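Local atomic coordinates of Non-catalytic protein 1 (Piromyces equi, PDB entry 1WCU), a protein that probably binds plant cell-wall polysaccharides as a family 29 carbohydrate-binding module, with no catalytic activity of its own. Residues S99-Y104 with Y130-I135; R82-D85 with A89-V92; L50-L53 with Y57-K60. One frame throughout, in Å; residues are numbered along the deposited sequence.

Contact 1 of 3, residues S99-Y104 with Y130-I135; sequences SDFTEY and YMRYII
The phenyl ring of Phe-101 packs one face against the extended side chain of Arg-132, bridging strands 101-109 and 129-137, which do not pair with each other but both pair with strand 62-70 between them. The short strand segments run at 52° to one another, their axes approaching to 8.2 Å. The tight part is the ring. Arg-132 is extended from CG to NE and crosses the phenyl at about a right angle, laying aliphatic carbons and guanidinium on one face. CD makes a CH-pi contact 3.8 Å from the ring centroid of Phe-101, and the guanidinium follows, its plane only 18° from the ring's. Phe-101 CE2 sits over the centre of the guanidinium and is 3.3 Å from Arg-132 NH1. The ring also reaches strand 129-137 at Tyr-130, where CZ of Phe-101 lies 4.0 Å from CB of Tyr-130; the tyrosine ring itself leads away, toward a cation-pi contact with Lys-69. The looser side is the corner at 99-100, where the exposed Asp-100 lies. OD1 of Asp-100 accepts from the N of the next residue, Phe-101, at 2.7 Å, and 5.6 Å remain between OD1 and Arg-132 NH1, too far for a salt bridge. NE and NH2 of Arg-132 donate instead to the backbone oxygens of Asn-34 and Asp-33. With its rotation fixed by these two carbonyls, the guanidinium offers Phe-101 a flat face, so the contact joins dispersion with a probable electrostatic attraction between the cation and the ring, and Asp-100 may add only a weak, longer-range stabilisation.

Contact 2 of 3, residues R82-D85 with A89-V92; sequences RGYD and AFNV
The backbones at Tyr-84 and Phe-90 stand well apart, CA to CA 10.7 Å, and no hydrogen bond joins 82-85 to 89-92. Segment 82-85 is irregular, and Gly-83 takes a positive phi (102°), where a CB would press on the carbonyl O of Arg-82; segment 89-92 runs into strand 90-98. The gap is spanned by side chains alone. Each aromatic has CG anti to its own carbonyl carbon, and both rings are sent into the space between the backbones. They form a T-shaped pair: Phe-90 presents its edge to a face of Tyr-84, with centroids 4.7 Å apart and planes at 67°. CZ of Phe-90 is the leading atom, poised over the centre of the tyrosine ring, 3.5 Å from Tyr-84 CE2 and 3.6 Å from Tyr-84 CD2. Its C-H therefore points into the pi cloud. Around the pair, the Phe-90 ring also meets that of Tyr-112 and touches Val-81, while its backbone pairs with Val-78. Arg-82 is tied to Gln-113 of strand 112-114, and the whole connection leads from strand 74-79 to its antiparallel neighbour 90-98, an outermost strand of the five-stranded sheet.

Contact 3 of 3, residues L50-L53 with Y57-K60; sequences LKNL and YYGK
Tyr-58 reaches back from the loop to the end of strand 47-52, bonding Leu-50 with its hydroxyl and resting its ring on Asn-52. The CA atoms of Asn-52 and Tyr-58 are 6.5 Å apart. CG of Tyr-58 stands beside its backbone N, anti to the carbonyl carbon, which swings the ring back along the strand end and lets the hydroxyl reach Leu-50. Its OH donates to the carbonyl O of Leu-50 over 2.8 Å. The donor stands 59° out of the carbonyl plane, well above it, rather than on a lone pair; seen from the tyrosine, that oxygen lies at the ring edge, in plane, and is also 3.4 Å from Tyr-58 CE2. Of the Leu-50 side chain only CB comes near the hydroxyl, its branches leading away, with Val-9 and Leu-16 among their neighbours. Asn-52 covers one face of the ring. CB of Asn-52, directed at the loop by the strand backbone, sits over the ring centre in a CH-pi contact, 3.9 Å from the Tyr-58 centroid; with CG anti to the backbone N (chi1 -164°), the amide is carried on across the same face, its plane inclined at 63°, bringing ND2 to 3.6 Å from Tyr-58 CD1. Its rotation is set by OD1, which accepts from the N of Asn-54 and, weakly, from that of Ser-55. The ring of Tyr-58 also meets Phe-114 at a shallow angle and touches Phe-20. A leucine in place of Tyr-58 would probably leave the carbonyl of Leu-50 without its hydroxyl partner and Asn-52 CB without the flat surface it rests on. The arrangement pins the loop by which the chain leaves strand 47-52 of one sheet and crosses to strand 62-70 of the other, an inter-sheet connection typical of the beta-sandwich fold of such carbohydrate-binding modules.

Contact 3 is buried, contact 1 partly buried, and contact 2 lies at the surface. Contacts 2 and 3 each join a loop to a strand of the five-stranded sheet, their centres 12 Å apart, and Arg-82 CG packs 3.4 Å from the OH of Tyr-57. Contact 1 sits in the other sheet, across the centre of the chain, but joins contact 3 through the sandwich interior, where Ile-134 CD1 lies 3.7 Å from Leu-50 CD1. Chemistry follows place: the buried contact pairs a hydroxyl with a carbonyl and lays a ring against an asparagine, in the partly buried contact an arginine side chain packs on a phenyl face, and the surface connection uses aromatics alone. All three use an aromatic ring face.

Contact 1 of 3, residues S99-Y104 with Y130-I135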
loop_
_atom_site.group_PDB
_atom_site.type_symbol
_atom_site.label_atom_id
_atom_site.label_comp_id
_atom_site.label_asym_id
_atom_site.label_seq_id
_atom_site.Cartn_x
_atom_site.Cartn_y
_atom_site.Cartn_z
ATOM N N SER A 99 -13.364 -12.569 2.352
ATOM C CA SER A 99 -14.444 -12.283 3.281
ATOM C C SER A 99 -13.981 -11.564 4.557
ATOM O O SER A 99 -14.725 -10.736 5.126
ATOM C CB SER A 99 -15.193 -13.614 3.560
ATOM O OG SER A 99 -16.088 -13.754 2.473
ATOM N N ASP A 100 -12.769 -11.870 5.001
ATOM C CA ASP A 100 -12.145 -11.211 6.153
ATOM C C ASP A 100 -10.780 -10.722 5.727
ATOM O O ASP A 100 -10.365 -10.924 4.586
ATOM C CB ASP A 100 -12.022 -12.177 7.343
ATOM C CG ASP A 100 -12.058 -11.465 8.707
ATOM O OD1 ASP A 100 -11.766 -10.244 8.805
ATOM O OD2 ASP A 100 -12.389 -12.147 9.713
ATOM N N PHE A 101 -10.088 -10.049 6.637
ATOM C CA PHE A 101 -8.751 -9.534 6.344
ATOM C C PHE A 101 -7.753 -10.646 6.047
ATOM O O PHE A 101 -7.629 -11.614 6.805
ATOM C CB PHE A 101 -8.283 -8.622 7.493
ATOM C CG PHE A 101 -9.000 -7.305 7.506
ATOM C CD1 PHE A 101 -8.572 -6.263 6.709
ATOM C CD2 PHE A 101 -10.161 -7.134 8.237
ATOM C CE1 PHE A 101 -9.266 -5.066 6.667
ATOM C CE2 PHE A 101 -10.850 -5.945 8.205
ATOM C CZ PHE A 101 -10.406 -4.906 7.411
ATOM N N THR A 102 -7.080 -10.505 4.913
ATOM C CA THR A 102 -6.065 -11.444 4.426
ATOM C C THR A 102 -4.710 -10.727 4.415
ATOM O O THR A 102 -4.613 -9.585 3.967
ATOM C CB THR A 102 -6.411 -11.857 2.985
ATOM O OG1 THR A 102 -7.730 -12.424 2.963
ATOM C CG2 THR A 102 -5.420 -12.829 2.382
ATOM N N GLU A 103 -3.667 -11.391 4.912
ATOM C CA GLU A 103 -2.325 -10.847 4.909
ATOM C C GLU A 103 -1.662 -11.029 3.557
ATOM O O GLU A 103 -1.786 -12.101 2.934
ATOM C CB GLU A 103 -1.441 -11.571 5.938
ATOM C CG GLU A 103 -1.957 -11.563 7.366
ATOM C CD GLU A 103 -0.976 -12.224 8.323
ATOM O OE1 GLU A 103 -1.062 -13.458 8.512
ATOM O OE2 GLU A 103 -0.142 -11.517 8.897
ATOM N N TYR A 104 -0.932 -10.003 3.125
ATOM C CA TYR A 104 -0.098 -10.057 1.946
ATOM C C TYR A 104 1.282 -9.487 2.265
ATOM O O TYR A 104 1.390 -8.492 3.001
ATOM C CB TYR A 104 -0.706 -9.205 0.834
ATOM C CG TYR A 104 -2.068 -9.652 0.323
ATOM C CD1 TYR A 104 -3.246 -9.250 0.948
ATOM C CD2 TYR A 104 -2.180 -10.464 -0.800
ATOM C CE1 TYR A 104 -4.487 -9.667 0.485
ATOM C CE2 TYR A 104 -3.420 -10.868 -1.271
ATOM C CZ TYR A 104 -4.566 -10.467 -0.622
ATOM O OH TYR A 104 -5.814 -10.837 -1.106
ATOM N N TYR A 130 -11.013 -2.557 1.846
ATOM C CA TYR A 130 -10.704 -2.260 3.246
ATOM C C TYR A 130 -9.311 -2.748 3.605
ATOM O O TYR A 130 -8.941 -3.888 3.300
ATOM C CB TYR A 130 -11.725 -2.939 4.189
ATOM C CG TYR A 130 -13.168 -2.547 3.934
ATOM C CD1 TYR A 130 -13.944 -3.257 3.039
ATOM C CD2 TYR A 130 -13.753 -1.477 4.608
ATOM C CE1 TYR A 130 -15.264 -2.915 2.797
ATOM C CE2 TYR A 130 -15.075 -1.111 4.368
ATOM C CZ TYR A 130 -15.827 -1.844 3.474
ATOM O OH TYR A 130 -17.152 -1.476 3.223
ATOM N N MET A 131 -8.531 -1.880 4.248
ATOM C CA MET A 131 -7.127 -2.193 4.532
ATOM C C MET A 131 -6.781 -1.913 5.991
ATOM O O MET A 131 -7.297 -0.974 6.590
ATOM C CB MET A 131 -6.203 -1.369 3.620
ATOM C CG MET A 131 -6.307 -1.805 2.176
ATOM S SD MET A 131 -5.579 -0.647 1.021
ATOM C CE MET A 131 -6.975 0.408 0.729
ATOM N N ARG A 132 -5.865 -2.717 6.531
ATOM C CA ARG A 132 -5.302 -2.487 7.856
ATOM C C ARG A 132 -3.820 -2.831 7.852
ATOM O O ARG A 132 -3.362 -3.612 7.021
ATOM C CB ARG A 132 -5.997 -3.357 8.919
ATOM C CG ARG A 132 -7.419 -2.948 9.225
ATOM C CD ARG A 132 -8.097 -3.940 10.171
ATOM N NE ARG A 132 -9.466 -3.524 10.467
ATOM C CZ ARG A 132 -10.394 -4.294 11.030
ATOM N NH1 ARG A 132 -10.102 -5.530 11.395
ATOM N NH2 ARG A 132 -11.620 -3.830 11.195
ATOM N N TYR A 133 -3.084 -2.271 8.804
ATOM C CA TYR A 133 -1.692 -2.662 9.064
ATOM C C TYR A 133 -0.817 -2.578 7.806
ATOM O O TYR A 133 -0.156 -3.539 7.428
ATOM C CB TYR A 133 -1.603 -4.056 9.725
ATOM C CG TYR A 133 -2.587 -4.293 10.850
ATOM C CD1 TYR A 133 -2.537 -3.571 12.029
ATOM C CD2 TYR A 133 -3.584 -5.230 10.698
ATOM C CE1 TYR A 133 -3.500 -3.812 13.064
ATOM C CE2 TYR A 133 -4.513 -5.476 11.679
ATOM C CZ TYR A 133 -4.477 -4.776 12.847
ATOM O OH TYR A 133 -5.448 -5.072 13.791
ATOM N N ILE A 134 -0.815 -1.406 7.194
ATOM C CA ILE A 134 0.040 -1.124 6.056
ATOM C C ILE A 134 1.418 -0.766 6.602
ATOM O O ILE A 134 1.585 0.261 7.263
ATOM C CB ILE A 134 -0.507 0.030 5.189
ATOM C CG1 ILE A 134 -1.927 -0.301 4.701
ATOM C CG2 ILE A 134 0.443 0.261 4.009
ATOM C CD1 ILE A 134 -2.605 0.866 3.990
ATOM N N ILE A 135 2.396 -1.626 6.341
ATOM C CA ILE A 135 3.722 -1.522 6.955
ATOM C C ILE A 135 4.787 -1.807 5.909
ATOM O O ILE A 135 4.728 -2.819 5.224
ATOM C CB ILE A 135 3.909 -2.538 8.128
ATOM C CG1 ILE A 135 2.853 -2.319 9.219
ATOM C CG2 ILE A 135 5.328 -2.449 8.706
ATOM C CD1 ILE A 135 2.741 -3.459 10.204
#

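Contact 2 of 3, residues R82-D85 with A89-V92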
loop_
_atom_site.group_PDB
_atom_site.type_symbol
_atom_site.label_atom_id
_atom_site.label_comp_id
_atom_site.label_asym_id
_atom_site.label_seq_id
_atom_site.Cartn_x
_atom_site.Cartn_y
_atom_site.Cartn_z
ATOM N N ARG A 82 13.395 6.376 -7.748
ATOM C CA ARG A 82 14.574 7.162 -8.102
ATOM C C ARG A 82 15.069 6.690 -9.457
ATOM O O ARG A 82 15.270 5.414 -9.700
ATOM C CB ARG A 82 15.656 6.997 -7.035
ATOM C CG ARG A 82 16.802 8.008 -7.058
ATOM C CD ARG A 82 17.697 7.699 -5.876
ATOM N NE ARG A 82 18.836 8.610 -5.817
ATOM C CZ ARG A 82 19.706 8.632 -4.825
ATOM N NH1 ARG A 82 19.566 7.808 -3.814
ATOM N NH2 ARG A 82 20.724 9.473 -4.874
ATOM N N GLY A 83 15.313 7.648 -10.337
ATOM C CA GLY A 83 15.760 7.378 -11.707
ATOM C C GLY A 83 14.662 7.491 -12.750
ATOM O O GLY A 83 14.927 7.504 -13.934
ATOM N N TYR A 84 13.417 7.594 -12.296
ATOM C CA TYR A 84 12.233 7.594 -13.178
ATOM C C TYR A 84 11.382 8.842 -13.017
ATOM O O TYR A 84 11.455 9.544 -12.024
ATOM C CB TYR A 84 11.348 6.372 -12.881
ATOM C CG TYR A 84 11.972 5.050 -13.249
ATOM C CD1 TYR A 84 12.766 4.376 -12.357
ATOM C CD2 TYR A 84 11.736 4.462 -14.495
ATOM C CE1 TYR A 84 13.341 3.149 -12.698
ATOM C CE2 TYR A 84 12.295 3.253 -14.826
ATOM C CZ TYR A 84 13.077 2.596 -13.925
ATOM O OH TYR A 84 13.619 1.362 -14.302
ATOM N N ASP A 85 10.515 9.079 -13.991
ATOM C CA ASP A 85 9.409 9.991 -13.797
ATOM C C ASP A 85 8.601 9.501 -12.587
ATOM O O ASP A 85 8.304 8.302 -12.485
ATOM C CB ASP A 85 8.555 9.914 -15.059
ATOM C CG ASP A 85 7.982 11.197 -15.433
ATOM O OD1 ASP A 85 9.795 11.827 -15.902
ATOM O OD2 ASP A 85 7.008 11.467 -14.683
ATOM N N ALA A 89 4.723 3.741 -12.570
ATOM C CA ALA A 89 4.440 2.798 -11.490
ATOM C C ALA A 89 4.917 1.390 -11.845
ATOM O O ALA A 89 4.972 0.996 -13.035
ATOM C CB ALA A 89 2.966 2.782 -11.163
ATOM N N PHE A 90 5.299 0.642 -10.816
ATOM C CA PHE A 90 5.862 -0.693 -10.970
ATOM C C PHE A 90 5.106 -1.681 -10.110
ATOM O O PHE A 90 5.012 -1.494 -8.896
ATOM C CB PHE A 90 7.353 -0.673 -10.597
ATOM C CG PHE A 90 8.138 0.315 -11.400
ATOM C CD1 PHE A 90 8.197 1.645 -11.032
ATOM C CD2 PHE A 90 8.765 -0.075 -12.573
ATOM C CE1 PHE A 90 8.880 2.568 -11.806
ATOM C CE2 PHE A 90 9.448 0.858 -13.343
ATOM C CZ PHE A 90 9.501 2.163 -12.944
ATOM N N ASN A 91 4.585 -2.737 -10.730
ATOM C CA ASN A 91 3.767 -3.696 -10.023
ATOM C C ASN A 91 4.637 -4.529 -9.096
ATOM O O ASN A 91 5.686 -5.028 -9.519
ATOM C CB ASN A 91 3.017 -4.646 -10.982
ATOM C CG ASN A 91 1.569 -4.173 -11.298
ATOM O OD1 ASN A 91 1.176 -3.958 -12.468
ATOM N ND2 ASN A 91 0.753 -4.084 -10.250
ATOM N N VAL A 92 4.189 -4.704 -7.855
ATOM C CA VAL A 92 4.859 -5.579 -6.891
ATOM C C VAL A 92 3.999 -6.752 -6.436
ATOM O O VAL A 92 4.512 -7.703 -5.845
ATOM C CB VAL A 92 5.410 -4.815 -5.654
ATOM C CG1 VAL A 92 6.435 -3.781 -6.088
ATOM C CG2 VAL A 92 4.307 -4.197 -4.813
#

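Contact 3 of 3, residues L50-L53 with Y57-K60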
loop_
_atom_site.group_PDB
_atom_site.type_symbol
_atom_site.label_atom_id
_atom_site.label_comp_id
_atom_site.label_asym_id
_atom_site.label_seq_id
_atom_site.Cartn_x
_atom_site.Cartn_y
_atom_site.Cartn_z
ATOM N N LEU A 50 0.242 6.095 -1.198
ATOM C CA LEU A 50 0.579 6.547 0.136
ATOM C C LEU A 50 2.029 7.013 0.147
ATOM O O LEU A 50 2.975 6.208 0.075
ATOM C CB LEU A 50 0.306 5.447 1.169
ATOM C CG LEU A 50 -1.152 4.965 1.153
ATOM C CD1 LEU A 50 -1.309 3.791 2.118
ATOM C CD2 LEU A 50 -2.139 6.095 1.504
ATOM N N LYS A 51 2.164 8.331 0.203
ATOM C CA LYS A 51 3.436 9.060 0.131
ATOM C C LYS A 51 4.045 9.219 1.515
ATOM O O LYS A 51 3.370 9.618 2.459
ATOM C CB LYS A 51 3.182 10.443 -0.509
ATOM C CG LYS A 51 4.301 11.476 -0.353
ATOM C CD LYS A 51 5.516 11.208 -1.256
ATOM C CE LYS A 51 6.537 12.344 -1.068
ATOM N NZ LYS A 51 7.662 12.382 -2.048
ATOM N N ASN A 52 5.328 8.873 1.613
ATOM C CA ASN A 52 6.128 9.097 2.820
ATOM C C ASN A 52 6.658 10.525 2.818
ATOM O O ASN A 52 7.466 10.880 1.966
ATOM C CB ASN A 52 7.284 8.086 2.847
ATOM C CG ASN A 52 7.939 7.971 4.189
ATOM O OD1 ASN A 52 7.893 8.889 5.007
ATOM N ND2 ASN A 52 8.518 6.820 4.448
ATOM N N LEU A 53 6.192 11.321 3.782
ATOM C CA LEU A 53 6.671 12.690 3.984
ATOM C C LEU A 53 7.715 12.791 5.088
ATOM O O LEU A 53 8.248 13.877 5.327
ATOM C CB LEU A 53 5.486 13.607 4.307
ATOM C CG LEU A 53 4.429 13.688 3.199
ATOM C CD1 LEU A 53 3.176 14.378 3.750
ATOM C CD2 LEU A 53 4.961 14.394 1.974
ATOM N N TYR A 57 12.411 8.775 0.797
ATOM C CA TYR A 57 11.981 7.450 0.317
ATOM C C TYR A 57 11.591 6.557 1.479
ATOM O O TYR A 57 12.060 6.751 2.598
ATOM C CB TYR A 57 13.106 6.753 -0.462
ATOM C CG TYR A 57 13.663 7.563 -1.603
ATOM C CD1 TYR A 57 13.001 7.651 -2.824
ATOM C CD2 TYR A 57 14.860 8.249 -1.463
ATOM C CE1 TYR A 57 13.519 8.412 -3.857
ATOM C CE2 TYR A 57 15.380 8.985 -2.486
ATOM C CZ TYR A 57 14.709 9.076 -3.674
ATOM O OH TYR A 57 15.293 9.855 -4.683
ATOM N N TYR A 58 10.724 5.579 1.224
ATOM C CA TYR A 58 10.561 4.456 2.144
ATOM C C TYR A 58 11.886 3.728 2.299
ATOM O O TYR A 58 12.339 3.484 3.411
ATOM C CB TYR A 58 9.503 3.483 1.621
ATOM C CG TYR A 58 8.077 3.944 1.814
ATOM C CD1 TYR A 58 7.417 3.712 3.006
ATOM C CD2 TYR A 58 7.368 4.565 0.797
ATOM C CE1 TYR A 58 6.101 4.095 3.196
ATOM C CE2 TYR A 58 6.062 4.962 0.980
ATOM C CZ TYR A 58 5.424 4.734 2.184
ATOM O OH TYR A 58 4.102 5.119 2.347
ATOM N N GLY A 59 12.484 3.374 1.170
ATOM C CA GLY A 59 13.730 2.628 1.135
ATOM C C GLY A 59 13.973 2.096 -0.249
ATOM O O GLY A 59 13.261 2.452 -1.189
ATOM N N LYS A 60 14.994 1.258 -0.382
ATOM C CA LYS A 60 15.402 0.665 -1.651
ATOM C C LYS A 60 15.214 -0.835 -1.502
ATOM O O LYS A 60 15.829 -1.463 -0.649
ATOM C CB LYS A 60 16.855 1.028 -1.958
ATOM C CG LYS A 60 17.378 0.472 -3.265
ATOM C CD LYS A 60 18.734 1.061 -3.609
ATOM C CE LYS A 60 19.243 0.551 -4.947
ATOM N NZ LYS A 60 19.792 -0.796 -4.851
#